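Local coordinates for protein KLLA0E08119p (Kluyveromyces lactis, PDB 3VA7) that probably carboxylates urea to urea-1-carboxylate with ATP and hydrogencarbonate, acting through biotin as the urea carboxylase part of a longer two-activity enzyme, at residues E150-P158 / A286-L294; M242-I250 / I344-T355. All blocks are in the same frame, centred on the assembly; numbering follows the deposited sequence.

Interaction 1. Residues E150-P158 / A286-L294; sequences EIAERAKVP and ASERLGSLL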
ATOM      1  N   GLU A 150      46.180   6.076 -30.422  1.00 68.91           N
ATOM      2  CA  GLU A 150      46.895   6.705 -31.550  1.00 68.65           C
ATOM      3  C   GLU A 150      46.391   8.111 -31.871  1.00 68.01           C
ATOM      4  O   GLU A 150      47.212   9.054 -31.933  1.00 67.51           O
ATOM      5  CB  GLU A 150      46.850   5.852 -32.828  1.00 68.90           C
ATOM      6  CG  GLU A 150      46.667   4.374 -32.566  1.00 71.34           C
ATOM      7  CD  GLU A 150      47.581   3.487 -33.392  1.00 75.28           C
ATOM      8  OE1 GLU A 150      48.195   2.573 -32.784  1.00 76.12           O
ATOM      9  OE2 GLU A 150      47.689   3.695 -34.632  1.00 77.56           O
ATOM     10  N   ILE A 151      45.062   8.231 -32.071  1.00 67.11           N
ATOM     11  CA  ILE A 151      44.386   9.517 -32.332  1.00 66.45           C
ATOM     12  C   ILE A 151      44.785  10.530 -31.280  1.00 65.68           C
ATOM     13  O   ILE A 151      45.163  11.668 -31.602  1.00 65.43           O
ATOM     14  CB  ILE A 151      42.823   9.453 -32.301  1.00 66.76           C
ATOM     15  CG1 ILE A 151      42.262   8.074 -32.655  1.00 67.25           C
ATOM     16  CG2 ILE A 151      42.237  10.545 -33.201  1.00 67.12           C
ATOM     17  CD1 ILE A 151      41.586   7.970 -34.034  1.00 70.52           C
ATOM     18  N   ALA A 152      44.711  10.102 -30.027  1.00 64.82           N
ATOM     19  CA  ALA A 152      45.124  10.932 -28.900  1.00 65.23           C
ATOM     20  C   ALA A 152      46.569  11.427 -29.045  1.00 65.16           C
ATOM     21  O   ALA A 152      46.845  12.615 -28.916  1.00 64.40           O
ATOM     22  CB  ALA A 152      44.930  10.169 -27.598  1.00 65.05           C
ATOM     23  N   GLU A 153      47.470  10.494 -29.340  1.00 66.04           N
ATOM     24  CA  GLU A 153      48.881  10.789 -29.600  1.00 66.96           C
ATOM     25  C   GLU A 153      49.041  11.850 -30.701  1.00 66.56           C
ATOM     26  O   GLU A 153      49.563  12.955 -30.446  1.00 65.75           O
ATOM     27  CB  GLU A 153      49.630   9.490 -29.963  1.00 67.69           C
ATOM     28  CG  GLU A 153      51.035   9.690 -30.568  1.00 69.39           C
ATOM     29  CD  GLU A 153      52.095   8.798 -29.923  1.00 71.78           C
ATOM     30  OE1 GLU A 153      53.189   8.660 -30.526  1.00 72.53           O
ATOM     31  OE2 GLU A 153      51.844   8.247 -28.820  1.00 71.49           O
ATOM     32  N   ARG A 154      48.567  11.491 -31.901  1.00 66.17           N
ATOM     33  CA  ARG A 154      48.508  12.386 -33.057  1.00 66.19           C
ATOM     34  C   ARG A 154      47.879  13.733 -32.717  1.00 65.80           C
ATOM     35  O   ARG A 154      48.276  14.756 -33.275  1.00 65.49           O
ATOM     36  CB  ARG A 154      47.731  11.728 -34.200  1.00 66.37           C
ATOM     37  CG  ARG A 154      48.523  10.697 -34.981  1.00 67.46           C
ATOM     38  CD  ARG A 154      47.603   9.752 -35.691  1.00 68.84           C
ATOM     39  NE  ARG A 154      46.711  10.475 -36.584  1.00 69.84           N
ATOM     40  CZ  ARG A 154      45.549  10.010 -37.036  1.00 71.35           C
ATOM     41  NH1 ARG A 154      45.114   8.804 -36.679  1.00 71.84           N
ATOM     42  NH2 ARG A 154      44.807  10.763 -37.841  1.00 71.77           N
ATOM     43  N   ALA A 155      46.913  13.730 -31.792  1.00 65.41           N
ATOM     44  CA  ALA A 155      46.284  14.974 -31.339  1.00 64.83           C
ATOM     45  C   ALA A 155      47.075  15.781 -30.300  1.00 64.40           C
ATOM     46  O   ALA A 155      46.699  16.906 -29.960  1.00 63.69           O
ATOM     47  CB  ALA A 155      44.891  14.698 -30.854  1.00 65.13           C
ATOM     48  N   LYS A 156      48.182  15.210 -29.833  1.00 64.55           N
ATOM     49  CA  LYS A 156      49.102  15.864 -28.891  1.00 65.05           C
ATOM     50  C   LYS A 156      48.426  15.989 -27.534  1.00 64.95           C
ATOM     51  O   LYS A 156      48.347  17.072 -26.950  1.00 64.36           O
ATOM     52  CB  LYS A 156      49.604  17.229 -29.390  1.00 65.20           C
ATOM     53  CG  LYS A 156      50.375  17.253 -30.730  1.00 66.49           C
ATOM     54  CD  LYS A 156      50.522  18.729 -31.228  1.00 70.19           C
ATOM     55  CE  LYS A 156      51.230  18.859 -32.575  1.00 70.96           C
ATOM     56  NZ  LYS A 156      52.601  18.295 -32.507  1.00 69.42           N
ATOM     57  N   VAL A 157      47.941  14.847 -27.059  1.00 65.07           N
ATOM     58  CA  VAL A 157      47.199  14.745 -25.823  1.00 65.73           C
ATOM     59  C   VAL A 157      48.054  13.914 -24.873  1.00 66.88           C
ATOM     60  O   VAL A 157      48.303  12.736 -25.139  1.00 67.16           O
ATOM     61  CB  VAL A 157      45.798  14.067 -26.055  1.00 65.49           C
ATOM     62  CG1 VAL A 157      45.092  13.741 -24.737  1.00 64.14           C
ATOM     63  CG2 VAL A 157      44.925  14.914 -26.935  1.00 64.47           C
ATOM     64  N   PRO A 158      48.491  14.502 -23.749  1.00 68.08           N
ATOM     65  CA  PRO A 158      49.424  13.738 -22.906  1.00 69.67           C
ATOM     66  C   PRO A 158      48.823  12.417 -22.451  1.00 71.38           C
ATOM     67  O   PRO A 158      47.714  12.406 -21.902  1.00 72.05           O
ATOM     68  CB  PRO A 158      49.679  14.673 -21.712  1.00 69.65           C
ATOM     69  CG  PRO A 158      49.260  16.076 -22.224  1.00 69.08           C
ATOM     70  CD  PRO A 158      48.123  15.799 -23.155  1.00 67.87           C
ATOM     71  N   ALA A 286      43.560  20.416 -25.738  1.00 48.01           N
ATOM     72  CA  ALA A 286      43.897  19.046 -26.178  1.00 46.78           C
ATOM     73  C   ALA A 286      42.643  18.340 -26.670  1.00 46.10           C
ATOM     74  O   ALA A 286      42.647  17.630 -27.699  1.00 46.83           O
ATOM     75  CB  ALA A 286      44.549  18.254 -25.058  1.00 46.30           C
ATOM     76  N   SER A 287      41.557  18.578 -25.943  1.00 44.47           N
ATOM     77  CA  SER A 287      40.247  18.049 -26.293  1.00 42.60           C
ATOM     78  C   SER A 287      39.764  18.599 -27.640  1.00 41.13           C
ATOM     79  O   SER A 287      39.203  17.890 -28.444  1.00 41.06           O
ATOM     80  CB  SER A 287      39.234  18.352 -25.164  1.00 42.23           C
ATOM     81  OG  SER A 287      39.525  17.612 -24.001  1.00 40.99           O
ATOM     82  N   GLU A 288      40.005  19.866 -27.898  1.00 40.08           N
ATOM     83  CA  GLU A 288      39.594  20.432 -29.175  1.00 39.32           C
ATOM     84  C   GLU A 288      40.432  19.863 -30.325  1.00 38.94           C
ATOM     85  O   GLU A 288      39.930  19.739 -31.447  1.00 39.05           O
ATOM     86  CB  GLU A 288      39.647  21.968 -29.146  1.00 38.92           C
ATOM     87  CG  GLU A 288      38.936  22.607 -27.958  1.00 38.06           C
ATOM     88  CD  GLU A 288      38.720  24.096 -28.111  1.00 39.02           C
ATOM     89  OE1 GLU A 288      37.791  24.632 -27.452  1.00 36.75           O
ATOM     90  OE2 GLU A 288      39.471  24.740 -28.887  1.00 40.84           O
ATOM     91  N   ARG A 289      41.689  19.492 -30.053  1.00 38.23           N
ATOM     92  CA  ARG A 289      42.543  18.952 -31.128  1.00 37.78           C
ATOM     93  C   ARG A 289      42.057  17.585 -31.478  1.00 36.80           C
ATOM     94  O   ARG A 289      41.941  17.225 -32.644  1.00 36.28           O
ATOM     95  CB  ARG A 289      44.025  18.906 -30.752  1.00 38.08           C
ATOM     96  CG  ARG A 289      44.674  20.281 -30.664  1.00 37.16           C
ATOM     97  CD  ARG A 289      46.159  20.134 -30.525  1.00 41.04           C
ATOM     98  NE  ARG A 289      46.608  19.463 -29.290  1.00 40.51           N
ATOM     99  CZ  ARG A 289      46.923  20.099 -28.162  1.00 37.17           C
ATOM    100  NH1 ARG A 289      46.795  21.422 -28.078  1.00 36.42           N
ATOM    101  NH2 ARG A 289      47.317  19.403 -27.107  1.00 35.83           N
ATOM    102  N   LEU A 290      41.719  16.849 -30.439  1.00 36.74           N
ATOM    103  CA  LEU A 290      41.229  15.501 -30.608  1.00 36.53           C
ATOM    104  C   LEU A 290      39.938  15.539 -31.365  1.00 36.78           C
ATOM    105  O   LEU A 290      39.731  14.734 -32.281  1.00 38.46           O
ATOM    106  CB  LEU A 290      41.007  14.876 -29.261  1.00 36.17           C
ATOM    107  CG  LEU A 290      40.948  13.361 -29.285  1.00 37.32           C
ATOM    108  CD1 LEU A 290      41.224  12.859 -27.862  1.00 34.16           C
ATOM    109  CD2 LEU A 290      39.571  12.902 -29.776  1.00 38.86           C
ATOM    110  N   GLY A 291      39.064  16.476 -31.007  1.00 35.84           N
ATOM    111  CA  GLY A 291      37.784  16.543 -31.647  1.00 35.48           C
ATOM    112  C   GLY A 291      37.881  17.021 -33.083  1.00 35.69           C
ATOM    113  O   GLY A 291      37.136  16.533 -33.951  1.00 35.88           O
ATOM    114  N   SER A 292      38.752  18.010 -33.309  1.00 35.68           N
ATOM    115  CA  SER A 292      39.054  18.525 -34.651  1.00 36.49           C
ATOM    116  C   SER A 292      39.640  17.460 -35.602  1.00 36.97           C
ATOM    117  O   SER A 292      39.133  17.250 -36.699  1.00 36.67           O
ATOM    118  CB  SER A 292      39.993  19.714 -34.572  1.00 35.50           C
ATOM    119  OG  SER A 292      39.240  20.859 -34.364  1.00 36.54           O
ATOM    120  N   LEU A 293      40.687  16.784 -35.140  1.00 37.71           N
ATOM    121  CA  LEU A 293      41.324  15.758 -35.891  1.00 38.47           C
ATOM    122  C   LEU A 293      40.286  14.757 -36.388  1.00 38.14           C
ATOM    123  O   LEU A 293      40.295  14.397 -37.581  1.00 38.27           O
ATOM    124  CB  LEU A 293      42.309  15.052 -34.987  1.00 39.65           C
ATOM    125  CG  LEU A 293      43.131  14.029 -35.747  1.00 44.63           C
ATOM    126  CD1 LEU A 293      44.377  14.797 -36.243  1.00 45.61           C
ATOM    127  CD2 LEU A 293      43.480  12.772 -34.867  1.00 45.43           C
ATOM    128  N   LEU A 294      39.385  14.303 -35.505  1.00 36.52           N
ATOM    129  CA  LEU A 294      38.348  13.351 -35.955  1.00 35.48           C
ATOM    130  C   LEU A 294      37.275  13.941 -36.911  1.00 34.84           C
ATOM    131  O   LEU A 294      36.502  13.186 -37.525  1.00 33.06           O
ATOM    132  CB  LEU A 294      37.648  12.733 -34.756  1.00 35.78           C
ATOM    133  CG  LEU A 294      38.364  11.694 -33.883  1.00 36.53           C
ATOM    134  CD1 LEU A 294      38.139  11.946 -32.428  1.00 34.16           C
ATOM    135  CD2 LEU A 294      37.868  10.295 -34.241  1.00 39.59           C
TER
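Arg289 leaves its backbone with CG anti to the carbonyl carbon and then bends at chi3 (-64°), which swings the guanidinium group round to the carbonyl oxygens of Ala155 and Lys156. Those two carbonyls sit where helix 147-154 ends in a Schellman motif: Lys156 takes a positive phi, and the amides of Lys156 and Val157 bond back to the oxygens of Glu153 and Ala152. The contact lies in the ATP-grasp part of the biotin carboxylase domain, where this helix end packs on helix 277-293. The axes of the two helical segments pass 9.2 Å apart with their directions 116° from each other.

Arg289 NE lies 2.6 Å from Ala155 O, almost in line with the C=O bond, and the oxygen sits in the guanidinium plane. Arg289 NH2 takes Lys156 O, also at 2.6 Å, but this bond is tilted from both the carbonyl and the guanidinium planes. One arginine thus clamps two successive carbonyls of the turn, while Lys156 CB rests 3.7 Å from its NE and the lysine amine leads away. With a leucine in place of Arg289, both oxygens would probably lose these donors and the turn would be less firmly tied to the helix.

On the buried side of these bonds the contact is apolar. Ala155 CB presses on the helix backbone, 3.8 Å from Leu290 CA, and Ile151 packs against Leu294. Phe315 of strand 312-319 touches the side chains of Ala152 and Val157. Next to the arginine, Val157 CG2 touches Ala286 CB at 3.8 Å.

Interaction 2. Residues M242-I250 / I344-T355; sequences MGDGFGKAI and IAANDSPDFDNT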
ATOM      1  N   MET A 242      32.145  19.824 -27.948  1.00 36.14           N
ATOM      2  CA  MET A 242      31.208  19.814 -29.053  1.00 35.38           C
ATOM      3  C   MET A 242      31.995  19.883 -30.392  1.00 34.31           C
ATOM      4  O   MET A 242      32.981  20.634 -30.520  1.00 33.78           O
ATOM      5  CB  MET A 242      30.273  21.001 -28.867  1.00 35.47           C
ATOM      6  CG  MET A 242      28.769  20.805 -29.225  1.00 38.57           C
ATOM      7  SD  MET A 242      27.717  19.481 -28.524  1.00 38.90           S
ATOM      8  CE  MET A 242      28.312  19.434 -26.851  1.00 36.35           C
ATOM      9  N   GLY A 243      31.601  19.057 -31.361  1.00 32.91           N
ATOM     10  CA  GLY A 243      32.217  19.073 -32.689  1.00 31.38           C
ATOM     11  C   GLY A 243      31.175  19.279 -33.774  1.00 31.55           C
ATOM     12  O   GLY A 243      30.033  18.829 -33.636  1.00 30.76           O
ATOM     13  N   ASP A 244      31.535  19.946 -34.865  1.00 31.14           N
ATOM     14  CA  ASP A 244      30.501  20.248 -35.849  1.00 31.19           C
ATOM     15  C   ASP A 244      30.489  19.260 -37.000  1.00 32.10           C
ATOM     16  O   ASP A 244      29.661  19.355 -37.940  1.00 33.07           O
ATOM     17  CB  ASP A 244      30.649  21.655 -36.348  1.00 30.34           C
ATOM     18  CG  ASP A 244      31.820  21.811 -37.284  1.00 31.46           C
ATOM     19  OD1 ASP A 244      32.582  20.848 -37.501  1.00 30.07           O
ATOM     20  OD2 ASP A 244      31.978  22.914 -37.800  1.00 33.89           O
ATOM     21  N   GLY A 245      31.388  18.293 -36.932  1.00 31.79           N
ATOM     22  CA  GLY A 245      31.412  17.251 -37.935  1.00 31.88           C
ATOM     23  C   GLY A 245      32.204  17.669 -39.161  1.00 32.21           C
ATOM     24  O   GLY A 245      32.193  16.966 -40.180  1.00 32.60           O
ATOM     25  N   PHE A 246      32.914  18.793 -39.065  1.00 31.80           N
ATOM     26  CA  PHE A 246      33.578  19.363 -40.223  1.00 30.78           C
ATOM     27  C   PHE A 246      34.852  19.922 -39.787  1.00 30.62           C
ATOM     28  O   PHE A 246      35.345  20.838 -40.418  1.00 32.20           O
ATOM     29  CB  PHE A 246      32.741  20.472 -40.885  1.00 31.65           C
ATOM     30  CG  PHE A 246      31.446  19.988 -41.465  1.00 29.94           C
ATOM     31  CD1 PHE A 246      31.439  19.138 -42.560  1.00 30.60           C
ATOM     32  CD2 PHE A 246      30.235  20.382 -40.911  1.00 30.05           C
ATOM     33  CE1 PHE A 246      30.211  18.623 -43.113  1.00 32.21           C
ATOM     34  CE2 PHE A 246      28.966  19.893 -41.442  1.00 31.02           C
ATOM     35  CZ  PHE A 246      28.963  19.021 -42.537  1.00 31.65           C
ATOM     36  N   GLY A 247      35.391  19.424 -38.687  1.00 30.12           N
ATOM     37  CA  GLY A 247      36.720  19.861 -38.267  1.00 29.79           C
ATOM     38  C   GLY A 247      36.791  20.888 -37.151  1.00 30.36           C
ATOM     39  O   GLY A 247      37.857  21.072 -36.531  1.00 29.66           O
ATOM     40  N   LYS A 248      35.677  21.573 -36.889  1.00 31.42           N
ATOM     41  CA  LYS A 248      35.587  22.508 -35.742  1.00 32.28           C
ATOM     42  C   LYS A 248      35.184  21.791 -34.467  1.00 32.37           C
ATOM     43  O   LYS A 248      34.313  20.902 -34.484  1.00 31.46           O
ATOM     44  CB  LYS A 248      34.651  23.683 -36.020  1.00 32.45           C
ATOM     45  CG  LYS A 248      35.392  24.981 -36.412  1.00 35.38           C
ATOM     46  CD  LYS A 248      34.761  25.420 -37.750  1.00 41.63           C
ATOM     47  CE  LYS A 248      34.782  26.927 -38.037  1.00 40.69           C
ATOM     48  NZ  LYS A 248      33.502  27.305 -38.756  1.00 39.56           N
ATOM     49  N   ALA A 249      35.840  22.162 -33.363  1.00 33.03           N
ATOM     50  CA  ALA A 249      35.548  21.536 -32.074  1.00 34.24           C
ATOM     51  C   ALA A 249      35.659  22.587 -30.989  1.00 35.13           C
ATOM     52  O   ALA A 249      36.440  23.514 -31.129  1.00 35.94           O
ATOM     53  CB  ALA A 249      36.495  20.322 -31.807  1.00 32.87           C
ATOM     54  N   ILE A 250      34.890  22.457 -29.910  1.00 36.24           N
ATOM     55  CA  ILE A 250      34.904  23.480 -28.840  1.00 36.81           C
ATOM     56  C   ILE A 250      34.802  22.845 -27.451  1.00 36.87           C
ATOM     57  O   ILE A 250      34.074  21.850 -27.274  1.00 37.66           O
ATOM     58  CB  ILE A 250      33.834  24.548 -29.097  1.00 37.08           C
ATOM     59  CG1 ILE A 250      33.748  25.539 -27.955  1.00 38.09           C
ATOM     60  CG2 ILE A 250      32.462  23.896 -29.324  1.00 38.13           C
ATOM     61  CD1 ILE A 250      33.102  26.845 -28.409  1.00 38.13           C
ATOM     62  N   ILE A 344      23.479  20.876 -34.621  1.00 32.78           N
ATOM     63  CA  ILE A 344      24.690  20.460 -35.294  1.00 33.13           C
ATOM     64  C   ILE A 344      24.403  19.315 -36.246  1.00 34.04           C
ATOM     65  O   ILE A 344      24.945  19.283 -37.344  1.00 33.96           O
ATOM     66  CB  ILE A 344      25.803  20.006 -34.309  1.00 33.59           C
ATOM     67  CG1 ILE A 344      26.379  21.211 -33.575  1.00 32.26           C
ATOM     68  CG2 ILE A 344      26.897  19.175 -35.050  1.00 31.19           C
ATOM     69  CD1 ILE A 344      27.188  20.829 -32.387  1.00 31.97           C
ATOM     70  N   ALA A 345      23.576  18.378 -35.796  1.00 34.51           N
ATOM     71  CA  ALA A 345      23.291  17.157 -36.538  1.00 35.97           C
ATOM     72  C   ALA A 345      22.539  17.451 -37.805  1.00 37.54           C
ATOM     73  O   ALA A 345      22.475  16.559 -38.678  1.00 38.40           O
ATOM     74  CB  ALA A 345      22.498  16.179 -35.720  1.00 34.64           C
ATOM     75  N   ALA A 346      21.959  18.656 -37.897  1.00 37.52           N
ATOM     76  CA  ALA A 346      21.167  19.036 -39.046  1.00 38.52           C
ATOM     77  C   ALA A 346      21.914  20.116 -39.870  1.00 40.32           C
ATOM     78  O   ALA A 346      21.322  20.795 -40.731  1.00 39.37           O
ATOM     79  CB  ALA A 346      19.838  19.521 -38.594  1.00 37.87           C
ATOM     80  N   ASN A 347      23.215  20.260 -39.572  1.00 41.78           N
ATOM     81  CA  ASN A 347      24.178  21.130 -40.290  1.00 43.67           C
ATOM     82  C   ASN A 347      23.816  22.568 -40.202  1.00 44.80           C
ATOM     83  O   ASN A 347      24.018  23.321 -41.120  1.00 44.51           O
ATOM     84  CB  ASN A 347      24.378  20.758 -41.786  1.00 43.33           C
ATOM     85  CG  ASN A 347      24.841  19.311 -42.010  1.00 43.74           C
ATOM     86  OD1 ASN A 347      25.465  18.650 -41.166  1.00 40.43           O
ATOM     87  ND2 ASN A 347      24.531  18.822 -43.181  1.00 46.37           N
ATOM     88  N   ASP A 348      23.236  22.933 -39.088  1.00 47.88           N
ATOM     89  CA  ASP A 348      22.856  24.310 -38.833  1.00 50.54           C
ATOM     90  C   ASP A 348      23.571  24.581 -37.512  1.00 51.17           C
ATOM     91  O   ASP A 348      22.984  25.027 -36.511  1.00 52.28           O
ATOM     92  CB  ASP A 348      21.325  24.444 -38.777  1.00 50.75           C
ATOM     93  CG  ASP A 348      20.853  25.849 -38.387  1.00 55.42           C
ATOM     94  OD1 ASP A 348      20.402  26.610 -39.284  1.00 59.61           O
ATOM     95  OD2 ASP A 348      20.893  26.194 -37.178  1.00 59.20           O
ATOM     96  N   SER A 349      24.868  24.290 -37.521  1.00 51.40           N
ATOM     97  CA  SER A 349      25.673  24.453 -36.325  1.00 51.65           C
ATOM     98  C   SER A 349      25.794  25.935 -35.847  1.00 51.09           C
ATOM     99  O   SER A 349      25.845  26.875 -36.639  1.00 49.81           O
ATOM    100  CB  SER A 349      27.026  23.704 -36.492  1.00 51.18           C
ATOM    101  OG  SER A 349      28.093  24.275 -35.723  1.00 53.53           O
ATOM    102  N   PRO A 350      25.825  26.130 -34.526  1.00 51.86           N
ATOM    103  CA  PRO A 350      26.271  27.442 -33.985  1.00 52.46           C
ATOM    104  C   PRO A 350      27.605  27.791 -34.602  1.00 52.34           C
ATOM    105  O   PRO A 350      28.429  26.918 -34.805  1.00 52.32           O
ATOM    106  CB  PRO A 350      26.524  27.149 -32.500  1.00 52.01           C
ATOM    107  CG  PRO A 350      25.649  25.963 -32.196  1.00 52.90           C
ATOM    108  CD  PRO A 350      25.559  25.138 -33.468  1.00 51.29           C
ATOM    109  N   ASP A 351      27.845  29.050 -34.882  1.00 52.75           N
ATOM    110  CA  ASP A 351      29.157  29.406 -35.428  1.00 52.76           C
ATOM    111  C   ASP A 351      30.285  29.376 -34.338  1.00 52.27           C
ATOM    112  O   ASP A 351      30.417  30.302 -33.545  1.00 51.93           O
ATOM    113  CB  ASP A 351      28.962  30.716 -36.206  1.00 52.66           C
ATOM    114  CG  ASP A 351      30.114  31.647 -36.135  1.00 52.55           C
ATOM    115  OD1 ASP A 351      31.275  31.164 -36.144  1.00 50.80           O
ATOM    116  OD2 ASP A 351      29.813  32.881 -36.115  1.00 52.13           O
ATOM    117  N   PHE A 352      31.081  28.298 -34.323  1.00 51.91           N
ATOM    118  CA  PHE A 352      32.022  27.989 -33.198  1.00 51.52           C
ATOM    119  C   PHE A 352      33.085  29.058 -32.882  1.00 51.87           C
ATOM    120  O   PHE A 352      33.393  29.293 -31.717  1.00 51.72           O
ATOM    121  CB  PHE A 352      32.786  26.675 -33.439  1.00 50.76           C
ATOM    122  CG  PHE A 352      32.031  25.426 -33.125  1.00 48.81           C
ATOM    123  CD1 PHE A 352      30.654  25.404 -33.038  1.00 47.82           C
ATOM    124  CD2 PHE A 352      32.710  24.243 -32.967  1.00 47.69           C
ATOM    125  CE1 PHE A 352      29.975  24.245 -32.787  1.00 44.93           C
ATOM    126  CE2 PHE A 352      32.026  23.069 -32.699  1.00 47.34           C
ATOM    127  CZ  PHE A 352      30.654  23.075 -32.612  1.00 46.25           C
ATOM    128  N   ASP A 353      33.668  29.677 -33.911  1.00 52.32           N
ATOM    129  CA  ASP A 353      34.773  30.621 -33.703  1.00 52.61           C
ATOM    130  C   ASP A 353      34.284  31.902 -33.029  1.00 52.46           C
ATOM    131  O   ASP A 353      35.076  32.702 -32.488  1.00 52.50           O
ATOM    132  CB  ASP A 353      35.456  30.949 -35.020  1.00 52.85           C
ATOM    133  CG  ASP A 353      35.758  29.713 -35.857  1.00 55.95           C
ATOM    134  OD1 ASP A 353      36.425  28.762 -35.351  1.00 58.15           O
ATOM    135  OD2 ASP A 353      35.325  29.714 -37.040  1.00 58.85           O
ATOM    136  N   ASN A 354      32.964  32.067 -33.042  1.00 52.22           N
ATOM    137  CA  ASN A 354      32.326  33.255 -32.511  1.00 52.14           C
ATOM    138  C   ASN A 354      31.437  32.968 -31.309  1.00 52.52           C
ATOM    139  O   ASN A 354      30.608  33.788 -30.921  1.00 52.47           O
ATOM    140  CB  ASN A 354      31.592  34.000 -33.645  1.00 51.55           C
ATOM    141  CG  ASN A 354      32.581  34.600 -34.673  1.00 49.45           C
ATOM    142  OD1 ASN A 354      32.346  34.559 -35.886  1.00 45.03           O
ATOM    143  ND2 ASN A 354      33.705  35.136 -34.176  1.00 47.29           N
ATOM    144  N   THR A 355      31.633  31.797 -30.710  1.00 52.77           N
ATOM    145  CA  THR A 355      30.825  31.387 -29.589  1.00 53.26           C
ATOM    146  C   THR A 355      31.660  31.616 -28.323  1.00 53.65           C
ATOM    147  O   THR A 355      32.727  31.040 -28.163  1.00 53.28           O
ATOM    148  CB  THR A 355      30.337  29.927 -29.777  1.00 53.47           C
ATOM    149  OG1 THR A 355      29.779  29.790 -31.088  1.00 53.68           O
ATOM    150  CG2 THR A 355      29.231  29.546 -28.769  1.00 53.92           C
TER
HETATM  151  O   HOH W   1      26.863  20.837 -38.407  1.00 21.21           O
HETATM  152  O   HOH W   2      30.918  25.610 -36.668  1.00 39.32           O
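Phe352 packs its ring against the hairpin 242-250, and most of the apolar contact gathers there. With CG1 of Ile250 anti to the backbone N (chi1 175°), its CG2 falls between N and the carbonyl carbon and stands over one ring face in a CH-pi contact, 3.7 Å from the centroid and 21° off the normal. Asp244 CB lies toward the rim of the opposite face, 4.0 Å from Phe352 CZ, and Ala249 N meets the ring edge in its plane. Ile344 points CD1 at Met242 CG, 3.5 Å away, and lays CG2 against Gly243 O.

The hairpin joins strands 235-244 and 249-261 of the ATP-grasp sheet; at its tip Asp244 OD1 accepts from Phe246 N, an Asx turn, and also from Lys248 N, the two reaching it from opposite faces of the carboxylate. Facing it, helix 337-345 ends in a Schellman motif at Asn347, whose OD1, hydrogen-bonded to Lys297 NZ, lies at the edge of the Phe246 ring.

Water links the segments: one molecule donates to Asp244 O and Ile344 O, another to Asp244 OD2 and, weakly, Pro350 O. At the exposed surface, Lys248 NZ forms a salt bridge with Asp353 OD2 at 3.5 Å.

How the interactions relate
Both contacts lie in the ATP-grasp region, their centres about 17 Å apart, and both mix buried and exposed residues. They share no segment, yet they touch: Ser292 on helix 277-293 makes a probable hydrogen bond from OG to Gly247 O at the hairpin tip, and Glu288 packs on Ala249 and Ile250 while its OE1 accepts from Ala251 N. Helix 277-293 therefore meets the other helix's end through interaction 1 and the hairpin of interaction 2 on another side. Interaction 1 uses direct arginine-to-carbonyl bonds beside aliphatic side chains, whereas interaction 2 centres on a buried aromatic ring, with bridging waters and a surface salt bridge.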